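Local coordinates for protein glucose-6-phosphate isomerase (Thermus thermophilus, PDB 1ZZG) that probably catalyses the reversible isomerization of glucose 6-phosphate to fructose 6-phosphate, a step shared by glycolysis and gluconeogenesis, at residues H245-Y250 with A309-E314. Numbering follows the deposited sequence.
Sequences HVFMVY and ALVIPE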
# COMPACT_ATOMS: atom_id res chain seq x y z
N HIS A 245 -0.04 15.65 -1.46
CA HIS A 245 -1.44 15.52 -1.85
C HIS A 245 -1.86 14.12 -1.41
O HIS A 245 -1.40 13.12 -1.96
CB HIS A 245 -1.61 15.67 -3.36
CG HIS A 245 -2.99 15.36 -3.84
ND1 HIS A 245 -4.12 15.81 -3.19
CD2 HIS A 245 -3.43 14.63 -4.89
CE1 HIS A 245 -5.20 15.38 -3.83
NE2 HIS A 245 -4.81 14.66 -4.86
N VAL A 246 -2.71 14.06 -0.39
CA VAL A 246 -3.17 12.77 0.12
C VAL A 246 -4.43 12.31 -0.60
O VAL A 246 -5.36 13.09 -0.81
CB VAL A 246 -3.46 12.84 1.64
CG1 VAL A 246 -3.89 11.47 2.15
CG2 VAL A 246 -2.23 13.33 2.39
N PHE A 247 -4.45 11.04 -0.99
CA PHE A 247 -5.59 10.44 -1.67
C PHE A 247 -6.04 9.31 -0.74
O PHE A 247 -5.41 8.25 -0.70
CB PHE A 247 -5.17 9.89 -3.05
CG PHE A 247 -6.31 9.35 -3.87
CD1 PHE A 247 -7.21 10.21 -4.50
CD2 PHE A 247 -6.49 7.98 -4.01
CE1 PHE A 247 -8.27 9.71 -5.25
CE2 PHE A 247 -7.54 7.47 -4.76
CZ PHE A 247 -8.43 8.33 -5.38
N MET A 248 -7.11 9.55 0.00
CA MET A 248 -7.62 8.59 0.98
C MET A 248 -8.98 8.00 0.62
O MET A 248 -9.97 8.71 0.49
CB MET A 248 -7.70 9.29 2.34
CG MET A 248 -8.07 8.41 3.52
SD MET A 248 -7.90 9.39 5.05
CE MET A 248 -8.34 8.18 6.28
N VAL A 249 -9.03 6.67 0.48
CA VAL A 249 -10.27 5.99 0.11
C VAL A 249 -10.89 5.19 1.25
O VAL A 249 -10.24 4.33 1.84
CB VAL A 249 -10.02 5.03 -1.08
CG1 VAL A 249 -11.33 4.38 -1.50
CG2 VAL A 249 -9.40 5.80 -2.23
N TYR A 250 -12.15 5.48 1.55
CA TYR A 250 -12.87 4.78 2.61
C TYR A 250 -13.57 3.54 2.10
O TYR A 250 -14.80 3.50 1.99
CB TYR A 250 -13.89 5.71 3.28
CG TYR A 250 -13.30 6.44 4.45
CD1 TYR A 250 -12.43 7.51 4.26
CD2 TYR A 250 -13.53 5.99 5.76
CE1 TYR A 250 -11.80 8.12 5.34
CE2 TYR A 250 -12.90 6.60 6.84
CZ TYR A 250 -12.03 7.66 6.63
OH TYR A 250 -11.39 8.23 7.70
N ALA A 309 -7.72 14.63 -0.29
CA ALA A 309 -8.94 14.27 -0.98
C ALA A 309 -9.42 12.95 -0.38
O ALA A 309 -8.66 11.98 -0.29
CB ALA A 309 -8.66 14.09 -2.47
N LEU A 310 -10.67 12.94 0.06
CA LEU A 310 -11.27 11.75 0.65
C LEU A 310 -12.36 11.21 -0.26
O LEU A 310 -13.31 11.91 -0.60
CB LEU A 310 -11.86 12.05 2.03
CG LEU A 310 -10.99 11.79 3.27
CD1 LEU A 310 -9.74 12.64 3.24
CD2 LEU A 310 -11.81 12.09 4.52
N VAL A 311 -12.21 9.95 -0.66
CA VAL A 311 -13.19 9.29 -1.52
C VAL A 311 -14.09 8.50 -0.59
O VAL A 311 -13.64 7.57 0.08
CB VAL A 311 -12.48 8.35 -2.50
CG1 VAL A 311 -13.50 7.63 -3.38
CG2 VAL A 311 -11.51 9.15 -3.35
N ILE A 312 -15.37 8.85 -0.57
CA ILE A 312 -16.33 8.21 0.32
C ILE A 312 -17.58 7.64 -0.36
O ILE A 312 -18.29 8.35 -1.07
CB ILE A 312 -16.82 9.21 1.39
CG1 ILE A 312 -15.62 9.84 2.09
CG2 ILE A 312 -17.77 8.52 2.36
CD1 ILE A 312 -15.98 11.03 2.96
N PRO A 313 -17.87 6.34 -0.14
CA PRO A 313 -19.05 5.72 -0.74
C PRO A 313 -20.28 6.17 0.06
O PRO A 313 -20.16 6.47 1.25
CB PRO A 313 -18.76 4.23 -0.59
CG PRO A 313 -18.03 4.19 0.72
CD PRO A 313 -17.06 5.34 0.58
N GLU A 314 -21.44 6.21 -0.57
CA GLU A 314 -22.64 6.64 0.15
C GLU A 314 -23.61 5.51 0.46
O GLU A 314 -24.57 5.70 1.20
CB GLU A 314 -23.36 7.74 -0.63
CG GLU A 314 -22.53 9.00 -0.75
CD GLU A 314 -23.33 10.17 -1.30
OE1 GLU A 314 -23.82 10.07 -2.44
OE2 GLU A 314 -23.47 11.18 -0.58
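Four backbone hydrogen bonds join Val246, Met248 and Tyr250 to Ala309 and Val311. Ala309 N donates to Val246 O (2.9 Å), Met248 N to Ala309 O, Val311 N to Met248 O (2.8 Å) and Tyr250 N to Val311 O. Their N-H...O angles, all at least 168°, leave each nearly straight, and the alternation of donor and acceptor between the two strands is that of a parallel ladder. The strand axes, 14° apart in direction, agree. Met248 O carries a further load, since Leu310 CA approaches it at 3.3 Å in a CA-H...O contact.

On one face of the sheet, Phe247, Val249, Ala309 and Val311 gather. The Phe247 ring reaches Val311 across the ladder because CG stands anti to the backbone N (chi1 -176°), which brings CZ to 3.8 Å from Val311 CG2. Val249 runs alongside Val311, its CG2 branch against Val311 CB, and the His245 ring meets Ala309 CB through CE1. Phe261 stacks on Phe247, while His245 ND1 is hydrogen-bonded to Leu307 O.

Met248 and Leu310 occupy the other face, pointing the same way, with Met248 CB 4.0 Å from Leu310 CD1. Tyr250 CE1 lies 4.1 Å from the other methyl, Leu310 CD2. Tyr250 OH is hydrogen-bonded to Gln292 OE1 and to Thr350 OG1, the latter tying the end of the strand to helix 339-356. Beyond the last bridge Pro313 CD sits 3.2 Å from Tyr250 O, a buried carbonyl oxygen with no hydrogen-bonding partner in the model.

Strands 278-287 and 360-366 flank the pair, which therefore lies inside the mixed sheet. Parallel strands covered by helices are characteristic of the alpha/beta SIS fold of phosphoglucose isomerases, and here the two adjacent strands lie in the buried middle of one of its two sheet domains.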